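Local coordinates for protein S-adenosylmethionine:2-demethylmenaquinone methyltransferase (Geobacillus kaustophilus, PDB 2PCN) that is of unsettled function but belongs to the RraA-like family of compact alpha/beta proteins and assembles as three chains, at residues Gly92-Ser97 against Val107-Thr112; Leu45-Leu50 against Asp74-Ile79; Ala70-Arg75 against Ala98-Met103; Val60-Gly65 against Leu129-Val134; Gly32-Val37 against Ala140-Asp145. One frame throughout, in Å; residues are numbered along the deposited sequence.

Read from the N terminus, the chain opens interaction 5 first and closes it last: strand 30-38 waits for strand 141-145, and every other contact nests inside that loop. Interaction 2 then sets helix 44-52 against helix 74-82. Strand 58-62, which opens interaction 4, leaves from inside this loop and meets its hairpin only at 129-134, so interactions 2 and 4 cross. Interaction 3 begins on 70-75, sharing Asp74 and Arg75 with the end of interaction 2, and closes at 98-103. Interaction 1 starts before that closure and finishes at 107-112, crossing interaction 3; both nest within interaction 4. Together they tie the main mixed sheet to its helices, the small parallel sheet and the hairpin.

Interaction 1: Gly92-Ser97 against Val107-Thr112; sequences GCIRDS and VMAIGT
Val107 begins the second strand's contact with Ile94: its CG1 branch, anti to the backbone N (chi1 178°), comes within 4.0 Å of Ile94 CD1, the two side chains crossing obliquely. Two residues on, Ala109 meets the other branch of the same isoleucine, its CB lying 3.7 Å from Ile94 CG2. Ile94 is thus gripped at both of its methyl ends. At Ile110 the chain changes direction, and its backbone N donates to Gly92 O over 3.0 Å with an N-H...O angle of 158°. The side chain bends back over this bond, bringing Ile110 CG1 to 3.3 Å from Gly92 O. Gly111 follows with its carbonyl turned to the first strand, where Gly111 O accepts from Ile94 N at 3.1 Å. Cys93 lies across the glycine, its SG 3.6 Å from Gly111 C. Thr112 completes the run as the parallel partner of Ile94; its CA approaches Ile94 O to 3.1 Å in a CA-H...O contact, and its CG2 methyl rests 4.0 Å from Ser97 CB. The hydroxyls of Thr112 and Ser97 are both hydrogen-bonded to Asp147 of the second subunit. Leaving the main sheet by corners at Gly92 and Ile110, the two segments enter a small parallel sheet together, joined by a beta-alpha-beta connection through helix 97-100, in keeping with the alpha/beta fold of RraA-like proteins.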
# COMPACT_ATOMS: atom_id res chain seq x y z
N GLY A 92 12.25 -8.52 -4.72
CA GLY A 92 13.11 -8.02 -3.67
C GLY A 92 12.84 -6.54 -3.49
O GLY A 92 11.81 -6.03 -3.95
N CYS A 93 13.76 -5.82 -2.84
CA CYS A 93 13.56 -4.40 -2.58
C CYS A 93 14.42 -3.44 -3.39
O CYS A 93 15.40 -3.83 -4.03
CB CYS A 93 13.78 -4.10 -1.10
SG CYS A 93 12.64 -4.94 0.02
N ILE A 94 14.04 -2.17 -3.36
CA ILE A 94 14.79 -1.12 -4.04
C ILE A 94 14.95 0.02 -3.04
O ILE A 94 14.41 -0.04 -1.93
CB ILE A 94 14.02 -0.56 -5.27
CG1 ILE A 94 12.76 0.18 -4.81
CG2 ILE A 94 13.66 -1.69 -6.22
CD1 ILE A 94 12.11 1.02 -5.89
N ARG A 95 15.70 1.04 -3.42
CA ARG A 95 15.87 2.22 -2.59
C ARG A 95 15.87 3.42 -3.53
O ARG A 95 15.80 3.24 -4.75
CB ARG A 95 17.15 2.14 -1.75
CG ARG A 95 18.47 2.16 -2.51
CD ARG A 95 19.61 2.07 -1.50
NE ARG A 95 20.90 2.46 -2.06
CZ ARG A 95 22.00 2.65 -1.33
NH1 ARG A 95 21.96 2.48 -0.01
NH2 ARG A 95 23.12 3.04 -1.92
N ASP A 96 15.96 4.62 -2.98
CA ASP A 96 15.90 5.85 -3.77
C ASP A 96 14.56 5.87 -4.50
O ASP A 96 14.46 6.35 -5.63
CB ASP A 96 17.04 5.92 -4.80
CG ASP A 96 18.41 5.89 -4.17
OD1 ASP A 96 18.61 6.56 -3.13
OD2 ASP A 96 19.30 5.21 -4.72
N SER A 97 13.52 5.35 -3.83
CA SER A 97 12.19 5.29 -4.42
C SER A 97 11.66 6.67 -4.77
O SER A 97 10.92 6.83 -5.73
CB SER A 97 11.21 4.58 -3.47
OG SER A 97 11.06 5.27 -2.24
N VAL A 107 9.23 0.34 -12.70
CA VAL A 107 9.97 -0.33 -11.63
C VAL A 107 8.98 -0.92 -10.63
O VAL A 107 8.24 -0.18 -9.97
CB VAL A 107 10.90 0.64 -10.86
CG1 VAL A 107 11.60 -0.12 -9.73
CG2 VAL A 107 11.93 1.25 -11.79
N MET A 108 8.96 -2.24 -10.54
CA MET A 108 8.09 -2.94 -9.60
C MET A 108 8.95 -3.75 -8.65
O MET A 108 9.91 -4.40 -9.07
CB MET A 108 7.12 -3.88 -10.33
CG MET A 108 6.10 -3.18 -11.21
SD MET A 108 4.96 -4.37 -11.93
CE MET A 108 3.43 -3.44 -11.90
N ALA A 109 8.61 -3.71 -7.37
CA ALA A 109 9.35 -4.44 -6.34
C ALA A 109 8.40 -4.72 -5.19
O ALA A 109 7.27 -4.21 -5.17
CB ALA A 109 10.53 -3.60 -5.87
N ILE A 110 8.82 -5.52 -4.22
CA ILE A 110 7.93 -5.83 -3.10
C ILE A 110 8.08 -4.88 -1.92
O ILE A 110 7.31 -4.95 -0.96
CB ILE A 110 8.10 -7.28 -2.61
CG1 ILE A 110 9.51 -7.49 -2.04
CG2 ILE A 110 7.83 -8.25 -3.75
CD1 ILE A 110 9.68 -8.81 -1.32
N GLY A 111 9.07 -3.99 -1.98
CA GLY A 111 9.26 -3.05 -0.90
C GLY A 111 10.52 -2.23 -1.05
O GLY A 111 11.21 -2.31 -2.06
N THR A 112 10.80 -1.40 -0.04
CA THR A 112 11.98 -0.56 -0.05
C THR A 112 12.87 -0.93 1.13
O THR A 112 12.39 -1.42 2.15
CB THR A 112 11.63 0.94 0.06
OG1 THR A 112 10.93 1.18 1.29
CG2 THR A 112 10.76 1.37 -1.12

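Interaction 2: Leu45-Leu50 against Asp74-Ile79; sequences LVREAL and DRLAQI
Arg47 faces Leu76 and Leu50 faces Ile79 at the nearest backbone points of two helical segments that run side by side in the same sense, their axes 9.8 Å apart and 23° from parallel. Leu50 and Leu76 meet at about a right angle, with Leu50 CD1 3.6 Å from Leu76 CB. One turn along, the CG2 branch of Ile79 lies against backbone, 3.6 Å from Leu50 O. Arg47 stretches across the outer side of this apolar seam: with CG anti to the backbone N (chi1 173°) and the chain extended to NE, it carries its guanidinium over to the second helix, where Ile79 CD1 covers one face, 4.0 Å from Arg47 NE. At the edge of that group, Arg47 NH1 and Arg75 NH1 approach to 3.2 Å; both are donors, so no bond joins them. Water 1 accepts from Arg47 NH2 at 3.0 Å and weakly from Arg75 NH1, and Glu51 forms a salt bridge with Arg47 NE, which probably eases the closeness of like charges. Side-by-side helices like these belong to successive beta-alpha-beta units, here those linking the parallel strands 30-38, 58-62 and 87-90.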
# COMPACT_ATOMS: atom_id res chain seq x y z
N LEU A 45 25.51 -8.26 -10.74
CA LEU A 45 24.99 -8.79 -11.99
C LEU A 45 23.76 -8.01 -12.46
O LEU A 45 23.44 -8.01 -13.65
CB LEU A 45 24.66 -10.27 -11.85
CG LEU A 45 25.93 -11.11 -11.66
CD1 LEU A 45 25.56 -12.57 -11.44
CD2 LEU A 45 26.82 -10.96 -12.90
N VAL A 46 23.07 -7.37 -11.53
CA VAL A 46 21.90 -6.56 -11.90
C VAL A 46 22.46 -5.37 -12.67
O VAL A 46 21.94 -5.00 -13.73
CB VAL A 46 21.14 -6.05 -10.66
CG1 VAL A 46 19.99 -5.15 -11.10
CG2 VAL A 46 20.60 -7.22 -9.85
N ARG A 47 23.53 -4.78 -12.15
CA ARG A 47 24.14 -3.64 -12.82
C ARG A 47 24.69 -4.02 -14.19
O ARG A 47 24.45 -3.32 -15.17
CB ARG A 47 25.27 -3.05 -11.97
CG ARG A 47 26.05 -1.96 -12.69
CD ARG A 47 26.75 -1.03 -11.73
NE ARG A 47 27.24 0.15 -12.43
CZ ARG A 47 27.45 1.33 -11.86
NH1 ARG A 47 27.21 1.49 -10.56
NH2 ARG A 47 27.89 2.35 -12.58
N GLU A 48 25.43 -5.12 -14.27
CA GLU A 48 26.01 -5.53 -15.54
C GLU A 48 24.92 -5.79 -16.59
O GLU A 48 25.10 -5.47 -17.77
CB GLU A 48 26.88 -6.77 -15.35
CG GLU A 48 27.92 -6.60 -14.25
CD GLU A 48 29.04 -7.61 -14.34
OE1 GLU A 48 28.74 -8.81 -14.55
OE2 GLU A 48 30.21 -7.21 -14.18
N ALA A 49 23.80 -6.36 -16.15
CA ALA A 49 22.69 -6.63 -17.05
C ALA A 49 22.13 -5.31 -17.59
O ALA A 49 21.94 -5.15 -18.80
CB ALA A 49 21.60 -7.42 -16.32
N LEU A 50 21.87 -4.37 -16.69
CA LEU A 50 21.33 -3.08 -17.09
C LEU A 50 22.24 -2.33 -18.05
O LEU A 50 21.78 -1.52 -18.86
CB LEU A 50 21.07 -2.20 -15.86
CG LEU A 50 19.94 -2.66 -14.93
CD1 LEU A 50 19.90 -1.76 -13.71
CD2 LEU A 50 18.62 -2.63 -15.69
N ASP A 74 18.82 4.72 -7.57
CA ASP A 74 18.70 5.70 -8.65
C ASP A 74 19.81 5.63 -9.70
O ASP A 74 19.57 5.91 -10.87
CB ASP A 74 18.59 7.11 -8.07
CG ASP A 74 19.88 7.62 -7.48
OD1 ASP A 74 20.54 6.86 -6.74
OD2 ASP A 74 20.24 8.78 -7.75
N ARG A 75 21.02 5.24 -9.30
CA ARG A 75 22.12 5.14 -10.26
C ARG A 75 21.79 4.10 -11.32
O ARG A 75 21.92 4.36 -12.52
CB ARG A 75 23.42 4.75 -9.57
CG ARG A 75 23.99 5.81 -8.64
CD ARG A 75 25.28 5.31 -8.03
NE ARG A 75 25.07 4.04 -7.33
CZ ARG A 75 25.97 3.06 -7.28
NH1 ARG A 75 27.15 3.20 -7.88
NH2 ARG A 75 25.69 1.94 -6.62
N LEU A 76 21.38 2.92 -10.88
CA LEU A 76 21.03 1.85 -11.81
C LEU A 76 19.77 2.16 -12.60
O LEU A 76 19.67 1.81 -13.78
CB LEU A 76 20.88 0.52 -11.06
CG LEU A 76 22.19 -0.27 -10.89
CD1 LEU A 76 23.26 0.61 -10.28
CD2 LEU A 76 21.94 -1.49 -10.01
N ALA A 77 18.81 2.82 -11.97
CA ALA A 77 17.58 3.18 -12.67
C ALA A 77 17.94 4.19 -13.76
O ALA A 77 17.37 4.18 -14.85
CB ALA A 77 16.57 3.80 -11.70
N GLN A 78 18.91 5.05 -13.46
CA GLN A 78 19.37 6.05 -14.42
C GLN A 78 19.96 5.35 -15.64
O GLN A 78 19.73 5.76 -16.78
CB GLN A 78 20.41 6.94 -13.75
CG GLN A 78 20.91 8.08 -14.61
CD GLN A 78 21.82 9.01 -13.83
OE1 GLN A 78 22.90 8.61 -13.39
NE2 GLN A 78 21.38 10.24 -13.63
N ILE A 79 20.74 4.30 -15.40
CA ILE A 79 21.34 3.55 -16.50
C ILE A 79 20.22 2.98 -17.36
O ILE A 79 20.27 3.04 -18.59
CB ILE A 79 22.22 2.38 -15.98
CG1 ILE A 79 23.41 2.92 -15.20
CG2 ILE A 79 22.69 1.51 -17.14
CD1 ILE A 79 24.26 1.85 -14.55
O HOH W 1 28.76 4.49 -10.64

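Interaction 3: Ala70-Arg75 against Ala98-Met103; sequences ALLGDR and AEIGAM
Asp74 and Ile100 bury the most surface here, followed by Met103. Asp74 takes part through its carbon atoms more than its charge. The backbone at the start of the helix brings its CB to the second segment, while chi1 (72°), with CG between the backbone N and the carbonyl carbon, only sets where the carboxylate goes. Met103 CE reaches Asp74 CB at 3.8 Å, and Glu99 CB approaches Asp74 CB to 4.0 Å. The two carboxylates stay apart, with Asp74 OD2 and Glu99 OE2 separated by 6.0 Å, and Glu99 OE2 is engaged in a salt bridge with Lys2 of the second subunit. The contact lies where a helix starts: Gly73 occupies the N-cap position of helix 74-82, straight after strand 70-72 of the small parallel sheet, and short helix 97-100 packs across this strand-to-helix junction. Asp96, next to that short helix, accepts from the backbone N of Asp74 through OD2. Ile100 supplies the apolar half. Its side chain runs out from CG1 to CD1, and CD1 lodges against the bend of the chain, 3.7 Å from Leu72 CD2 and 3.9 Å from Gly73 C. Leu72 has its CG anti to the backbone N (chi1 179°), which carries the branch point outward, and its CD2 methyl is the one that meets the isoleucine. Met103 is brought alongside by a type I turn from Ile100, in which Met103 N donates to Ile100 O at 3.0 Å. The thioether then bends at its last torsion, laying CE over Asp74, while the side chains of Met103 and Ile100 also touch Ala77 on helix 74-82.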
# COMPACT_ATOMS: atom_id res chain seq x y z
N ALA A 70 18.57 -3.47 -0.71
CA ALA A 70 17.96 -2.99 -1.94
C ALA A 70 18.79 -3.56 -3.08
O ALA A 70 20.01 -3.72 -2.94
CB ALA A 70 17.99 -1.47 -1.96
N LEU A 71 18.16 -3.87 -4.21
CA LEU A 71 18.90 -4.41 -5.35
C LEU A 71 19.03 -3.39 -6.48
O LEU A 71 19.78 -3.58 -7.44
CB LEU A 71 18.22 -5.68 -5.86
CG LEU A 71 18.24 -6.88 -4.90
CD1 LEU A 71 17.43 -8.02 -5.49
CD2 LEU A 71 19.67 -7.33 -4.66
N LEU A 72 18.29 -2.30 -6.35
CA LEU A 72 18.32 -1.25 -7.37
C LEU A 72 18.09 0.11 -6.73
O LEU A 72 17.23 0.25 -5.85
CB LEU A 72 17.27 -1.53 -8.44
CG LEU A 72 17.15 -0.52 -9.59
CD1 LEU A 72 17.20 -1.24 -10.93
CD2 LEU A 72 15.86 0.26 -9.44
N GLY A 73 18.87 1.09 -7.18
CA GLY A 73 18.77 2.45 -6.68
C GLY A 73 18.69 3.42 -7.85
O GLY A 73 18.53 3.00 -8.99
N ASP A 74 18.82 4.72 -7.57
CA ASP A 74 18.70 5.70 -8.65
C ASP A 74 19.81 5.63 -9.70
O ASP A 74 19.57 5.91 -10.87
CB ASP A 74 18.59 7.11 -8.07
CG ASP A 74 19.88 7.62 -7.48
OD1 ASP A 74 20.54 6.86 -6.74
OD2 ASP A 74 20.24 8.78 -7.75
N ARG A 75 21.02 5.24 -9.30
CA ARG A 75 22.12 5.14 -10.26
C ARG A 75 21.79 4.10 -11.32
O ARG A 75 21.92 4.36 -12.52
CB ARG A 75 23.42 4.75 -9.57
CG ARG A 75 23.99 5.81 -8.64
CD ARG A 75 25.28 5.31 -8.03
NE ARG A 75 25.07 4.04 -7.33
CZ ARG A 75 25.97 3.06 -7.28
NH1 ARG A 75 27.15 3.20 -7.88
NH2 ARG A 75 25.69 1.94 -6.62
N ALA A 98 12.03 7.68 -3.99
CA ALA A 98 11.58 9.04 -4.26
C ALA A 98 12.09 9.47 -5.63
O ALA A 98 11.34 9.98 -6.46
CB ALA A 98 12.08 9.98 -3.18
N GLU A 99 13.38 9.26 -5.86
CA GLU A 99 14.03 9.64 -7.12
C GLU A 99 13.54 8.81 -8.31
O GLU A 99 13.35 9.33 -9.41
CB GLU A 99 15.55 9.50 -6.99
CG GLU A 99 16.20 10.45 -5.98
CD GLU A 99 15.96 10.04 -4.53
OE1 GLU A 99 15.34 8.99 -4.28
OE2 GLU A 99 16.40 10.79 -3.62
N ILE A 100 13.34 7.52 -8.09
CA ILE A 100 12.89 6.62 -9.14
C ILE A 100 11.46 6.96 -9.58
O ILE A 100 11.10 6.77 -10.74
CB ILE A 100 13.00 5.15 -8.67
CG1 ILE A 100 14.48 4.76 -8.63
CG2 ILE A 100 12.18 4.23 -9.58
CD1 ILE A 100 14.77 3.45 -7.90
N GLY A 101 10.65 7.46 -8.65
CA GLY A 101 9.29 7.81 -8.99
C GLY A 101 9.21 8.92 -10.03
O GLY A 101 8.17 9.11 -10.67
N ALA A 102 10.30 9.65 -10.21
CA ALA A 102 10.36 10.75 -11.17
C ALA A 102 10.96 10.36 -12.52
O ALA A 102 11.08 11.19 -13.42
CB ALA A 102 11.15 11.91 -10.57
N MET A 103 11.33 9.09 -12.66
CA MET A 103 11.94 8.60 -13.89
C MET A 103 10.95 7.91 -14.82
O MET A 103 10.07 7.17 -14.37
CB MET A 103 13.10 7.66 -13.56
CG MET A 103 14.23 8.34 -12.80
SD MET A 103 15.61 7.23 -12.43
CE MET A 103 15.98 7.70 -10.76

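Interaction 4: Val60-Gly65 against Leu129-Val134; sequences VVDGKG and LEFGGV
Val60 and Asp62, on the same face of strand 58-62, meet Leu129 and Phe131 of a beta hairpin whose two strands, 129-131 and 134-136, are joined by a type I' turn. The strands of the contact cross without any direct hydrogen bond, so side-chain packing and bridging water join them. Phe131 has its CG between the backbone N and carbonyl carbon (chi1 67°), which turns the ring toward the side chains of Val60 and Asp62. Val60 meets that ring at its edge, in its plane, with CG1 3.7 Å from Phe131 CZ. The same methyl also takes Leu129, whose CD1 lies 3.8 Å from Val60 CG1; the two side chains lie alongside, pointing opposite ways. Leu129 CD1 reaches the backbone as well, 3.4 Å from Val60 O, while its CD2 branch lies 4.0 Å from Asp62 CB. Asp62 extends with CG anti to the backbone N (chi1 -178°), carrying its carboxylate past the ring to 3.7 Å between Asp62 CG and Phe131 CD1, the two planes 44° apart. Stacking with Trp136 and His91 further fixes the Phe131 ring. Asp62 OD2 and Glu130 O are both acceptors, and water 3 joins them by donating to each, to Asp62 OD2 at 2.8 Å and, over a longer distance, to Glu130 O. The remaining oxygen turns inward to its own strand end, forming an Asx turn in which Lys64 N donates to Asp62 OD1 at 2.9 Å, arriving from above the carboxylate plane.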
# COMPACT_ATOMS: atom_id res chain seq x y z
N VAL A 60 14.08 -8.78 -15.31
CA VAL A 60 13.38 -9.43 -14.22
C VAL A 60 14.46 -9.97 -13.29
O VAL A 60 15.31 -10.76 -13.70
CB VAL A 60 12.49 -10.59 -14.72
CG1 VAL A 60 11.76 -11.24 -13.55
CG2 VAL A 60 11.49 -10.07 -15.74
N VAL A 61 14.42 -9.52 -12.04
CA VAL A 61 15.41 -9.93 -11.05
C VAL A 61 14.80 -10.71 -9.88
O VAL A 61 13.93 -10.21 -9.18
CB VAL A 61 16.14 -8.70 -10.47
CG1 VAL A 61 17.13 -9.13 -9.39
CG2 VAL A 61 16.85 -7.95 -11.59
N ASP A 62 15.26 -11.94 -9.69
CA ASP A 62 14.76 -12.73 -8.57
C ASP A 62 15.74 -12.57 -7.42
O ASP A 62 16.82 -13.17 -7.41
CB ASP A 62 14.63 -14.21 -8.94
CG ASP A 62 14.07 -15.04 -7.79
OD1 ASP A 62 13.74 -14.44 -6.75
OD2 ASP A 62 13.95 -16.27 -7.93
N GLY A 63 15.36 -11.74 -6.45
CA GLY A 63 16.21 -11.51 -5.29
C GLY A 63 15.74 -12.32 -4.10
O GLY A 63 16.08 -12.03 -2.96
N LYS A 64 14.94 -13.35 -4.38
CA LYS A 64 14.42 -14.24 -3.35
C LYS A 64 13.48 -13.54 -2.38
O LYS A 64 13.18 -14.06 -1.31
CB LYS A 64 15.58 -14.86 -2.57
CG LYS A 64 16.63 -15.53 -3.46
CD LYS A 64 15.99 -16.58 -4.35
CE LYS A 64 16.97 -17.11 -5.38
NZ LYS A 64 17.42 -16.06 -6.33
N GLY A 65 13.02 -12.35 -2.75
CA GLY A 65 12.11 -11.61 -1.90
C GLY A 65 12.75 -11.08 -0.63
O GLY A 65 12.05 -10.71 0.32
N LEU A 129 13.96 -18.20 -14.06
CA LEU A 129 13.61 -17.80 -12.71
C LEU A 129 12.28 -18.43 -12.33
O LEU A 129 11.46 -18.72 -13.19
CB LEU A 129 13.50 -16.27 -12.61
CG LEU A 129 14.68 -15.45 -13.15
CD1 LEU A 129 14.33 -13.98 -13.07
CD2 LEU A 129 15.94 -15.76 -12.35
N GLU A 130 12.09 -18.63 -11.03
CA GLU A 130 10.85 -19.22 -10.54
C GLU A 130 10.37 -18.55 -9.26
O GLU A 130 10.88 -18.81 -8.17
CB GLU A 130 11.04 -20.72 -10.29
CG GLU A 130 11.19 -21.54 -11.56
CD GLU A 130 11.47 -23.00 -11.27
OE1 GLU A 130 10.71 -23.61 -10.49
OE2 GLU A 130 12.46 -23.53 -11.83
N PHE A 131 9.38 -17.67 -9.39
CA PHE A 131 8.79 -16.99 -8.24
C PHE A 131 7.43 -16.42 -8.61
O PHE A 131 7.13 -16.23 -9.79
CB PHE A 131 9.71 -15.87 -7.73
CG PHE A 131 9.87 -14.72 -8.68
CD1 PHE A 131 10.91 -14.69 -9.59
CD2 PHE A 131 8.97 -13.65 -8.65
CE1 PHE A 131 11.07 -13.61 -10.47
CE2 PHE A 131 9.12 -12.56 -9.51
CZ PHE A 131 10.18 -12.54 -10.43
N GLY A 132 6.62 -16.14 -7.60
CA GLY A 132 5.30 -15.59 -7.84
C GLY A 132 4.41 -16.53 -8.62
O GLY A 132 3.45 -16.10 -9.27
N GLY A 133 4.74 -17.82 -8.57
CA GLY A 133 3.96 -18.82 -9.28
C GLY A 133 4.17 -18.75 -10.78
O GLY A 133 3.37 -19.28 -11.55
N VAL A 134 5.25 -18.11 -11.20
CA VAL A 134 5.55 -17.95 -12.62
C VAL A 134 6.96 -18.41 -12.98
O VAL A 134 7.89 -18.28 -12.19
CB VAL A 134 5.38 -16.47 -13.06
CG1 VAL A 134 5.91 -16.25 -14.48
CG2 VAL A 134 3.91 -16.08 -12.99
O HOH W 2 14.47 -18.24 -9.44
O HOH W 3 12.61 -17.37 -5.77

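Interaction 5: Gly32-Val37 against Ala140-Asp145; sequences GPIATV and AYVYAD
Gly32 pairs with Val142, and Pro33 with Tyr141, in an antiparallel ladder of the main mixed sheet, where strands 30-38 and 141-145 come together at an open angle of 112° between their directions. Gly32 and Val142 form the hydrogen-bonded pair, with Gly32 N to Val142 O at 3.0 Å and Val142 N to Gly32 O at 3.1 Å. The third bond is short, Ile34 N to Ala140 O at 2.7 Å, with the donor nearly in line with the carbonyl. Between these bonds, Pro33 lies over a face of the Tyr141 ring; its CB makes a CH-pi contact 4.3 Å from the ring centroid of Tyr141, 22° off the normal. Toward the other face of the ladder, Ile34 crosses Val142 at about a right angle, with Ile34 CG1 3.6 Å from Val142 CG1. Ile34 CD1 lies 4.0 Å from Ala140 CB. Val60 and Val151 of adjoining strands also pack on Ile34. Since Pro33 sits in the non-hydrogen-bonded pair, its lack of an N-H costs this ladder nothing, and its ring is instead used as an apolar cover for the tyrosine.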
# COMPACT_ATOMS: atom_id res chain seq x y z
N GLY A 32 7.82 -5.73 -22.57
CA GLY A 32 8.93 -5.99 -23.47
C GLY A 32 9.57 -7.34 -23.22
O GLY A 32 9.17 -8.06 -22.30
N PRO A 33 10.57 -7.72 -24.02
CA PRO A 33 11.27 -9.00 -23.88
C PRO A 33 11.99 -9.09 -22.54
O PRO A 33 12.61 -8.13 -22.09
CB PRO A 33 12.23 -8.99 -25.07
CG PRO A 33 12.58 -7.55 -25.19
CD PRO A 33 11.23 -6.87 -25.04
N ILE A 34 11.91 -10.26 -21.93
CA ILE A 34 12.52 -10.52 -20.63
C ILE A 34 14.01 -10.88 -20.68
O ILE A 34 14.45 -11.64 -21.54
CB ILE A 34 11.79 -11.68 -19.92
CG1 ILE A 34 10.39 -11.24 -19.49
CG2 ILE A 34 12.60 -12.17 -18.73
CD1 ILE A 34 9.57 -12.36 -18.86
N ALA A 35 14.75 -10.31 -19.74
CA ALA A 35 16.17 -10.59 -19.55
C ALA A 35 16.15 -10.98 -18.08
O ALA A 35 15.48 -10.31 -17.28
CB ALA A 35 17.00 -9.33 -19.75
N THR A 36 16.85 -12.04 -17.70
CA THR A 36 16.83 -12.50 -16.31
C THR A 36 18.12 -12.40 -15.52
O THR A 36 19.22 -12.48 -16.07
CB THR A 36 16.36 -13.97 -16.21
OG1 THR A 36 17.33 -14.82 -16.85
CG2 THR A 36 15.01 -14.16 -16.89
N VAL A 37 17.96 -12.25 -14.21
CA VAL A 37 19.07 -12.19 -13.27
C VAL A 37 18.61 -12.87 -12.00
O VAL A 37 17.54 -12.56 -11.47
CB VAL A 37 19.47 -10.73 -12.92
CG1 VAL A 37 20.66 -10.75 -11.97
CG2 VAL A 37 19.82 -9.96 -14.18
N ALA A 140 11.23 -14.49 -23.22
CA ALA A 140 9.78 -14.45 -23.05
C ALA A 140 9.39 -12.98 -22.99
O ALA A 140 10.25 -12.11 -22.90
CB ALA A 140 9.38 -15.16 -21.76
N TYR A 141 8.09 -12.70 -23.05
CA TYR A 141 7.60 -11.32 -23.01
C TYR A 141 6.76 -11.05 -21.77
O TYR A 141 5.90 -11.85 -21.41
CB TYR A 141 6.77 -11.03 -24.26
CG TYR A 141 7.57 -10.52 -25.44
CD1 TYR A 141 7.79 -9.16 -25.62
CD2 TYR A 141 8.14 -11.41 -26.35
CE1 TYR A 141 8.55 -8.68 -26.69
CE2 TYR A 141 8.90 -10.94 -27.43
CZ TYR A 141 9.10 -9.58 -27.59
OH TYR A 141 9.85 -9.12 -28.64
N VAL A 142 7.02 -9.92 -21.12
CA VAL A 142 6.27 -9.57 -19.92
C VAL A 142 5.51 -8.26 -20.12
O VAL A 142 6.00 -7.31 -20.73
CB VAL A 142 7.21 -9.45 -18.69
CG1 VAL A 142 8.24 -8.36 -18.92
CG2 VAL A 142 6.39 -9.17 -17.44
N TYR A 143 4.28 -8.23 -19.60
CA TYR A 143 3.43 -7.05 -19.70
C TYR A 143 3.03 -6.68 -18.29
O TYR A 143 2.55 -7.53 -17.53
CB TYR A 143 2.19 -7.37 -20.53
CG TYR A 143 2.50 -7.86 -21.93
CD1 TYR A 143 2.70 -6.96 -22.97
CD2 TYR A 143 2.63 -9.22 -22.19
CE1 TYR A 143 3.02 -7.41 -24.26
CE2 TYR A 143 2.95 -9.68 -23.47
CZ TYR A 143 3.14 -8.77 -24.49
OH TYR A 143 3.45 -9.23 -25.76
N ALA A 144 3.23 -5.43 -17.92
CA ALA A 144 2.88 -4.99 -16.58
C ALA A 144 2.11 -3.68 -16.56
O ALA A 144 2.29 -2.82 -17.42
CB ALA A 144 4.15 -4.85 -15.73
N ASP A 145 1.23 -3.55 -15.58
CA ASP A 145 0.47 -2.33 -15.41
C ASP A 145 -0.13 -2.29 -14.01
O ASP A 145 0.21 -3.12 -13.16
CB ASP A 145 -0.62 -2.17 -16.49
CG ASP A 145 -1.75 -3.17 -16.36
OD1 ASP A 145 -1.77 -3.95 -15.39
OD2 ASP A 145 -2.63 -3.16 -17.25